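Local coordinates for CRISPR-associated protein, Cse2 family (Meiothermus ruber, PDB 3WA8) that probably acts as the CasB (Cse2) subunit of a CRISPR surveillance complex, binding G-rich crRNA sequence and stabilising the R-loop, at residues A[109-114]-A[188-193]; A[115-120]-A[124-129]. All blocks are in the same frame, centred on the assembly; numbering follows the deposited sequence.

Overall arrangement
Both contacts are built on helix 109-119, whose two halves face different partners. Interaction 1 sets its first half, 109-114, against helix 178-197 near the end of the chain; interaction 2 sets 115-120 against 124-129 at the start of the very next helix. Along the sequence, interaction 2 therefore falls wholly between the two segments of interaction 1. Their centres are about 10 Å apart, on the same side of the chain's centre, and they touch: Y188 OH probably hydrogen-bonds to E127 OE2, and V191 packs on Y117. Helix 109-119 thus joins a local hairpin to the C-terminal helix in this all-helical Cse2-family protein.

Interaction 1 (A[109-114]-A[188-193]); sequences LGHAIA and YRTVAK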
ATOM      1  N   LEU A 109      -4.309  -3.137   3.987  1.00 45.16           N
ATOM      2  CA  LEU A 109      -4.488  -3.597   2.622  1.00 43.70           C
ATOM      3  C   LEU A 109      -5.312  -4.896   2.567  1.00 45.06           C
ATOM      4  O   LEU A 109      -5.983  -5.198   1.554  1.00 45.62           O
ATOM      5  CB  LEU A 109      -3.149  -3.770   1.922  1.00 41.27           C
ATOM      6  CG  LEU A 109      -3.340  -3.669   0.406  1.00 41.64           C
ATOM      7  CD1 LEU A 109      -3.662  -2.220   0.042  1.00 42.81           C
ATOM      8  CD2 LEU A 109      -2.147  -4.206  -0.404  1.00 38.36           C
ATOM      9  N   GLY A 110      -5.254  -5.662   3.654  1.00 45.21           N
ATOM     10  CA  GLY A 110      -6.086  -6.839   3.789  1.00 46.24           C
ATOM     11  C   GLY A 110      -7.536  -6.458   3.531  1.00 48.54           C
ATOM     12  O   GLY A 110      -8.238  -7.100   2.726  1.00 49.75           O
ATOM     13  N   HIS A 111      -7.998  -5.392   4.178  1.00 49.51           N
ATOM     14  CA  HIS A 111      -9.382  -4.989   3.945  1.00 52.29           C
ATOM     15  C   HIS A 111      -9.625  -4.636   2.465  1.00 52.19           C
ATOM     16  O   HIS A 111     -10.654  -5.036   1.896  1.00 54.84           O
ATOM     17  CB  HIS A 111      -9.832  -3.884   4.894  1.00 53.92           C
ATOM     18  CG  HIS A 111     -11.172  -3.306   4.555  1.00 58.00           C
ATOM     19  ND1 HIS A 111     -12.355  -3.853   4.997  1.00 62.43           N
ATOM     20  CD2 HIS A 111     -11.513  -2.218   3.824  1.00 59.65           C
ATOM     21  CE1 HIS A 111     -13.366  -3.127   4.560  1.00 65.22           C
ATOM     22  NE2 HIS A 111     -12.880  -2.133   3.835  1.00 64.38           N
ATOM     23  N   ALA A 112      -8.685  -3.918   1.840  1.00 49.48           N
ATOM     24  CA  ALA A 112      -8.869  -3.519   0.439  1.00 49.60           C
ATOM     25  C   ALA A 112      -8.992  -4.782  -0.420  1.00 50.27           C
ATOM     26  O   ALA A 112      -9.893  -4.878  -1.271  1.00 52.72           O
ATOM     27  CB  ALA A 112      -7.750  -2.619  -0.044  1.00 46.05           C
ATOM     28  N   ILE A 113      -8.132  -5.769  -0.137  1.00 48.04           N
ATOM     29  CA  ILE A 113      -8.085  -6.979  -0.933  1.00 48.52           C
ATOM     30  C   ILE A 113      -9.378  -7.792  -0.783  1.00 52.21           C
ATOM     31  O   ILE A 113      -9.895  -8.356  -1.773  1.00 54.52           O
ATOM     32  CB  ILE A 113      -6.821  -7.809  -0.640  1.00 46.29           C
ATOM     33  CG1 ILE A 113      -5.601  -7.116  -1.230  1.00 43.96           C
ATOM     34  CG2 ILE A 113      -6.900  -9.221  -1.259  1.00 47.30           C
ATOM     35  CD1 ILE A 113      -4.325  -7.446  -0.516  1.00 43.42           C
ATOM     36  N   ALA A 114      -9.915  -7.833   0.434  1.00 52.77           N
ATOM     37  CA  ALA A 114     -11.152  -8.557   0.655  1.00 56.37           C
ATOM     38  C   ALA A 114     -12.260  -7.924  -0.158  1.00 60.38           C
ATOM     39  O   ALA A 114     -13.090  -8.623  -0.742  1.00 64.41           O
ATOM     40  CB  ALA A 114     -11.511  -8.560   2.098  1.00 57.07           C
ATOM     41  N   TYR A 188     -10.190 -11.948   6.373  1.00 59.80           N
ATOM     42  CA  TYR A 188     -11.248 -12.887   6.701  1.00 63.45           C
ATOM     43  C   TYR A 188     -12.337 -12.275   7.551  1.00 67.10           C
ATOM     44  O   TYR A 188     -13.477 -12.702   7.506  1.00 70.23           O
ATOM     45  CB  TYR A 188     -10.679 -14.185   7.263  1.00 63.47           C
ATOM     46  CG  TYR A 188      -9.990 -14.975   6.164  1.00 62.58           C
ATOM     47  CD1 TYR A 188     -10.741 -15.632   5.192  1.00 63.96           C
ATOM     48  CD2 TYR A 188      -8.590 -15.024   6.063  1.00 60.46           C
ATOM     49  CE1 TYR A 188     -10.137 -16.338   4.169  1.00 63.81           C
ATOM     50  CE2 TYR A 188      -7.965 -15.738   5.029  1.00 59.38           C
ATOM     51  CZ  TYR A 188      -8.756 -16.389   4.082  1.00 61.63           C
ATOM     52  OH  TYR A 188      -8.199 -17.098   3.038  1.00 61.45           O
ATOM     53  N   ARG A 189     -11.992 -11.219   8.271  1.00 67.75           N
ATOM     54  CA  ARG A 189     -12.961 -10.455   9.037  1.00 72.21           C
ATOM     55  C   ARG A 189     -13.968  -9.714   8.142  1.00 74.14           C
ATOM     56  O   ARG A 189     -15.167  -9.702   8.435  1.00 78.89           O
ATOM     57  CB  ARG A 189     -12.242  -9.467   9.929  1.00 71.92           C
ATOM     58  CG  ARG A 189     -13.037  -9.077  11.120  1.00 79.31           C
ATOM     59  CD  ARG A 189     -12.215  -8.261  12.073  1.00 83.78           C
ATOM     60  NE  ARG A 189     -12.570  -8.607  13.439  1.00 91.32           N
ATOM     61  CZ  ARG A 189     -12.619  -7.750  14.451  1.00 96.50           C
ATOM     62  NH1 ARG A 189     -12.329  -6.460  14.257  1.00 95.25           N
ATOM     63  NH2 ARG A 189     -12.971  -8.198  15.661  1.00101.90           N
ATOM     64  N   THR A 190     -13.481  -9.115   7.057  1.00 71.29           N
ATOM     65  CA  THR A 190     -14.320  -8.460   6.065  1.00 73.22           C
ATOM     66  C   THR A 190     -15.249  -9.426   5.337  1.00 75.88           C
ATOM     67  O   THR A 190     -16.433  -9.172   5.219  1.00 80.37           O
ATOM     68  CB  THR A 190     -13.456  -7.764   5.021  1.00 70.07           C
ATOM     69  OG1 THR A 190     -12.649  -6.763   5.649  1.00 69.12           O
ATOM     70  CG2 THR A 190     -14.305  -7.109   3.968  1.00 72.88           C
ATOM     71  N   VAL A 191     -14.705 -10.523   4.832  1.00 74.51           N
ATOM     72  CA  VAL A 191     -15.499 -11.562   4.167  1.00 77.93           C
ATOM     73  C   VAL A 191     -16.661 -12.065   5.053  1.00 83.32           C
ATOM     74  O   VAL A 191     -17.829 -12.110   4.641  1.00 87.27           O
ATOM     75  CB  VAL A 191     -14.588 -12.736   3.752  1.00 75.10           C
ATOM     76  CG1 VAL A 191     -15.402 -13.899   3.257  1.00 78.83           C
ATOM     77  CG2 VAL A 191     -13.622 -12.300   2.693  1.00 70.61           C
ATOM     78  N   ALA A 192     -16.317 -12.427   6.281  1.00 84.13           N
ATOM     79  CA  ALA A 192     -17.295 -12.851   7.262  1.00 90.13           C
ATOM     80  C   ALA A 192     -18.363 -11.789   7.443  1.00 95.54           C
ATOM     81  O   ALA A 192     -19.546 -12.098   7.509  1.00100.53           O
ATOM     82  CB  ALA A 192     -16.615 -13.132   8.583  1.00 88.69           C
ATOM     83  N   LYS A 193     -17.926 -10.538   7.525  1.00 95.85           N
ATOM     84  CA  LYS A 193     -18.820  -9.424   7.759  1.00102.18           C
ATOM     85  C   LYS A 193     -19.888  -9.370   6.675  1.00107.33           C
ATOM     86  O   LYS A 193     -21.054  -9.134   6.972  1.00113.07           O
ATOM     87  CB  LYS A 193     -18.023  -8.131   7.797  1.00 99.45           C
ATOM     88  CG  LYS A 193     -18.792  -6.911   8.207  1.00105.94           C
ATOM     89  CD  LYS A 193     -18.740  -6.679   9.719  1.00111.71           C
ATOM     90  CE  LYS A 193     -18.955  -5.175  10.020  1.00116.47           C
ATOM     91  NZ  LYS A 193     -19.503  -4.911  11.391  1.00122.95           N
TER
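H111 and T190 are brought together by their first torsions. In H111 the imidazole is swung opposite the backbone N (chi1 171°), which carries ND1 across the gap between the helices although the side chain does not set out straight at its neighbour. In T190 the hydroxyl stands opposite the carbonyl carbon and beside the backbone N (chi1 -61°), while CG2 takes the place opposite N. The two side chains cross at about a right angle, and OG1 reaches the edge of the imidazole close to the ring plane. There H111 ND1 and T190 OG1 form a somewhat bent hydrogen bond of 3.0 Å. The same hydroxyl is hydrogen-bonded to A186 O one turn earlier in its own helix, so two partners hold its rotation.

Beside this polar pair the contact is apolar. A114 points toward the opposite helix, and its CB lies 3.6 Å from T190 CB and 3.7 Å from T190 CG2; the threonine thus bonds with one branch and packs with the other. V191 adds a looser touch at the margin, CG2 lying 4.3 Å from A114 CB. The small side chain of A114 suits the separation of the helix axes, 8.6 Å at closest, where the segments run in broadly the same direction at a crossing angle of -40°. F187, from the preceding turn of helix 178-197, also packs on A114 and continues the apolar seam between these two helices of the Cse2 fold.

The single cross-helix hydrogen bond joins an imidazole to an uncharged hydroxyl, so it does not require a charged histidine. What the bond does supply is direction: it probably limits the turning of the imidazole, keeping the ND1 edge toward T190.

Interaction 2 (A[115-120]-A[124-129]); sequences QLYLAR and KSIEQR
At the edge of the Y117 ring, near its plane, lies K124 N, 4.4 Å from Y117 CE1, while I126 CG2 and E127 CB approach the ring obliquely, E127 CB coming within 4.0 Å of the same CE1. The guanidinium of R120 receives a methyl at its edge, R120 NE lying 3.7 Å from I126 CD1. Tyrosine and glutamate run side by side in the same direction, their ring and carboxylate planes 39° apart; they share no hydrogen bond, and the E127 carboxylate is taken instead by Y188 of helix 178-197.

Helices 115-119 and 124-129 form an antiparallel hairpin, their directions 159° apart and their axes 9.1 Å from each other at closest approach. A short loop joins them; S123 OG, just before the second helix, hydrogen-bonds to I126 N in its first turn. I126 fills the middle of the hairpin. With CG2 opposite the backbone N (chi1 -88°), its branches divide the work: CG2 packs 3.8 Å from Y117 CB, CG1 lies 3.9 Å from L116 CD2, and CD1 meets the aliphatic part of R120, 3.5 Å from R120 CD. Replacing I126 with alanine would probably open a gap between the helices, taking from L116, Y117 CB and the R120 chain the branch that each now packs against. Beyond the two segments, L116 continues onto I152 and R120 onto L151, both of helix 141-154.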
ATOM      1  N   GLN A 115     -12.266  -6.595  -0.212  1.00 60.56           N
ATOM      2  CA  GLN A 115     -13.289  -5.868  -0.949  1.00 64.34           C
ATOM      3  C   GLN A 115     -13.227  -6.257  -2.421  1.00 65.75           C
ATOM      4  O   GLN A 115     -14.267  -6.431  -3.075  1.00 70.53           O
ATOM      5  CB  GLN A 115     -13.111  -4.359  -0.771  1.00 63.71           C
ATOM      6  CG  GLN A 115     -13.691  -3.833   0.507  1.00 65.01           C
ATOM      7  CD  GLN A 115     -13.410  -2.372   0.720  1.00 64.45           C
ATOM      8  OE1 GLN A 115     -12.277  -1.925   0.615  1.00 62.83           O
ATOM      9  NE2 GLN A 115     -14.439  -1.623   1.061  1.00 69.44           N
ATOM     10  N   LEU A 116     -12.000  -6.400  -2.926  1.00 62.12           N
ATOM     11  CA  LEU A 116     -11.764  -6.812  -4.292  1.00 63.06           C
ATOM     12  C   LEU A 116     -12.260  -8.250  -4.477  1.00 66.14           C
ATOM     13  O   LEU A 116     -13.015  -8.552  -5.420  1.00 70.95           O
ATOM     14  CB  LEU A 116     -10.288  -6.689  -4.597  1.00 58.44           C
ATOM     15  CG  LEU A 116      -9.799  -7.436  -5.814  1.00 59.30           C
ATOM     16  CD1 LEU A 116     -10.314  -6.766  -7.079  1.00 62.57           C
ATOM     17  CD2 LEU A 116      -8.312  -7.484  -5.788  1.00 53.71           C
ATOM     18  N   TYR A 117     -11.868  -9.120  -3.553  1.00 63.69           N
ATOM     19  CA  TYR A 117     -12.316 -10.498  -3.541  1.00 65.88           C
ATOM     20  C   TYR A 117     -13.828 -10.602  -3.672  1.00 71.70           C
ATOM     21  O   TYR A 117     -14.327 -11.342  -4.519  1.00 75.95           O
ATOM     22  CB  TYR A 117     -11.843 -11.125  -2.250  1.00 63.04           C
ATOM     23  CG  TYR A 117     -12.313 -12.519  -1.971  1.00 65.27           C
ATOM     24  CD1 TYR A 117     -11.903 -13.581  -2.758  1.00 66.47           C
ATOM     25  CD2 TYR A 117     -13.123 -12.782  -0.885  1.00 66.50           C
ATOM     26  CE1 TYR A 117     -12.309 -14.865  -2.487  1.00 68.70           C
ATOM     27  CE2 TYR A 117     -13.547 -14.066  -0.606  1.00 69.67           C
ATOM     28  CZ  TYR A 117     -13.132 -15.108  -1.408  1.00 70.15           C
ATOM     29  OH  TYR A 117     -13.539 -16.391  -1.137  1.00 71.65           O
ATOM     30  N   LEU A 118     -14.558  -9.848  -2.853  1.00 72.92           N
ATOM     31  CA  LEU A 118     -16.025  -9.916  -2.844  1.00 78.83           C
ATOM     32  C   LEU A 118     -16.632  -9.315  -4.102  1.00 83.64           C
ATOM     33  O   LEU A 118     -17.662  -9.779  -4.582  1.00 89.45           O
ATOM     34  CB  LEU A 118     -16.601  -9.225  -1.608  1.00 78.88           C
ATOM     35  CG  LEU A 118     -16.325  -9.844  -0.232  1.00 76.44           C
ATOM     36  CD1 LEU A 118     -16.268  -8.766   0.826  1.00 75.06           C
ATOM     37  CD2 LEU A 118     -17.335 -10.915   0.161  1.00 78.91           C
ATOM     38  N   ALA A 119     -15.988  -8.285  -4.634  1.00 82.11           N
ATOM     39  CA  ALA A 119     -16.409  -7.670  -5.891  1.00 86.89           C
ATOM     40  C   ALA A 119     -16.330  -8.655  -7.065  1.00 90.27           C
ATOM     41  O   ALA A 119     -17.090  -8.540  -8.020  1.00 96.59           O
ATOM     42  CB  ALA A 119     -15.581  -6.411  -6.182  1.00 83.10           C
ATOM     43  N   ARG A 120     -15.424  -9.627  -6.988  1.00 87.60           N
ATOM     44  CA  ARG A 120     -15.252 -10.606  -8.061  1.00 90.93           C
ATOM     45  C   ARG A 120     -15.823 -11.969  -7.718  1.00 94.13           C
ATOM     46  O   ARG A 120     -15.213 -12.991  -8.044  1.00 93.98           O
ATOM     47  CB  ARG A 120     -13.777 -10.768  -8.406  1.00 86.34           C
ATOM     48  CG  ARG A 120     -13.192  -9.650  -9.221  1.00 85.32           C
ATOM     49  CD  ARG A 120     -12.029 -10.184 -10.006  1.00 84.86           C
ATOM     50  NE  ARG A 120     -11.067  -9.129 -10.267  1.00 83.70           N
ATOM     51  CZ  ARG A 120     -11.158  -8.262 -11.273  1.00 88.06           C
ATOM     52  NH1 ARG A 120     -12.181  -8.348 -12.132  1.00 95.08           N
ATOM     53  NH2 ARG A 120     -10.223  -7.315 -11.422  1.00 83.34           N
ATOM     54  N   LYS A 124     -11.643 -17.362  -6.063  1.00 84.88           N
ATOM     55  CA  LYS A 124     -10.535 -18.050  -5.423  1.00 82.38           C
ATOM     56  C   LYS A 124      -9.157 -17.632  -5.950  1.00 79.57           C
ATOM     57  O   LYS A 124      -8.165 -17.671  -5.211  1.00 76.53           O
ATOM     58  CB  LYS A 124     -10.747 -19.565  -5.368  1.00 86.00           C
ATOM     59  CG  LYS A 124     -11.322 -19.996  -4.006  1.00 86.54           C
ATOM     60  CD  LYS A 124     -11.938 -21.396  -4.055  1.00 93.68           C
ATOM     61  CE  LYS A 124     -12.934 -21.620  -2.898  1.00 95.07           C
ATOM     62  NZ  LYS A 124     -13.740 -22.886  -3.039  1.00 98.23           N
ATOM     63  N   SER A 125      -9.090 -17.170  -7.190  1.00 81.13           N
ATOM     64  CA  SER A 125      -7.818 -16.696  -7.668  1.00 78.73           C
ATOM     65  C   SER A 125      -7.362 -15.425  -6.917  1.00 73.74           C
ATOM     66  O   SER A 125      -6.164 -15.225  -6.720  1.00 71.23           O
ATOM     67  CB  SER A 125      -7.810 -16.526  -9.185  1.00 82.35           C
ATOM     68  OG  SER A 125      -8.460 -15.335  -9.559  1.00 83.42           O
ATOM     69  N   ILE A 126      -8.283 -14.568  -6.474  1.00 72.88           N
ATOM     70  CA  ILE A 126      -7.821 -13.402  -5.723  1.00 68.33           C
ATOM     71  C   ILE A 126      -7.326 -13.872  -4.361  1.00 65.67           C
ATOM     72  O   ILE A 126      -6.317 -13.355  -3.838  1.00 62.44           O
ATOM     73  CB  ILE A 126      -8.870 -12.241  -5.606  1.00 69.12           C
ATOM     74  CG1 ILE A 126      -8.760 -11.274  -6.795  1.00 70.28           C
ATOM     75  CG2 ILE A 126      -8.634 -11.391  -4.343  1.00 65.30           C
ATOM     76  CD1 ILE A 126      -9.580 -11.669  -7.998  1.00 77.72           C
ATOM     77  N   GLU A 127      -8.010 -14.870  -3.799  1.00 67.02           N
ATOM     78  CA  GLU A 127      -7.630 -15.362  -2.494  1.00 64.68           C
ATOM     79  C   GLU A 127      -6.243 -15.957  -2.568  1.00 63.89           C
ATOM     80  O   GLU A 127      -5.413 -15.722  -1.686  1.00 61.59           O
ATOM     81  CB  GLU A 127      -8.603 -16.395  -2.002  1.00 67.44           C
ATOM     82  CG  GLU A 127      -8.441 -16.722  -0.543  1.00 65.77           C
ATOM     83  CD  GLU A 127      -9.454 -17.724  -0.096  1.00 70.02           C
ATOM     84  OE1 GLU A 127      -9.940 -18.478  -0.965  1.00 74.89           O
ATOM     85  OE2 GLU A 127      -9.777 -17.758   1.108  1.00 70.64           O
ATOM     86  N   GLN A 128      -5.986 -16.702  -3.640  1.00 66.60           N
ATOM     87  CA  GLN A 128      -4.675 -17.311  -3.845  1.00 67.17           C
ATOM     88  C   GLN A 128      -3.576 -16.287  -4.074  1.00 63.76           C
ATOM     89  O   GLN A 128      -2.536 -16.322  -3.424  1.00 61.84           O
ATOM     90  CB  GLN A 128      -4.729 -18.336  -4.967  1.00 71.82           C
ATOM     91  CG  GLN A 128      -5.196 -19.708  -4.471  1.00 78.02           C
ATOM     92  CD  GLN A 128      -5.611 -20.586  -5.619  1.00 88.71           C
ATOM     93  OE1 GLN A 128      -5.220 -20.333  -6.773  1.00 93.95           O
ATOM     94  NE2 GLN A 128      -6.412 -21.620  -5.334  1.00 93.18           N
ATOM     95  N   ARG A 129      -3.836 -15.346  -4.969  1.00 63.60           N
ATOM     96  CA  ARG A 129      -2.915 -14.255  -5.202  1.00 61.02           C
ATOM     97  C   ARG A 129      -2.636 -13.557  -3.876  1.00 56.79           C
ATOM     98  O   ARG A 129      -1.501 -13.136  -3.625  1.00 55.29           O
ATOM     99  CB  ARG A 129      -3.452 -13.292  -6.260  1.00 61.79           C
ATOM    100  CG  ARG A 129      -2.539 -12.107  -6.527  1.00 62.28           C
ATOM    101  CD  ARG A 129      -2.782 -11.502  -7.909  1.00 68.21           C
ATOM    102  NE  ARG A 129      -1.876 -12.038  -8.918  1.00 72.21           N
ATOM    103  CZ  ARG A 129      -2.167 -12.118 -10.209  1.00 78.68           C
ATOM    104  NH1 ARG A 129      -3.353 -11.714 -10.648  1.00 82.33           N
ATOM    105  NH2 ARG A 129      -1.287 -12.626 -11.067  1.00 82.78           N
TER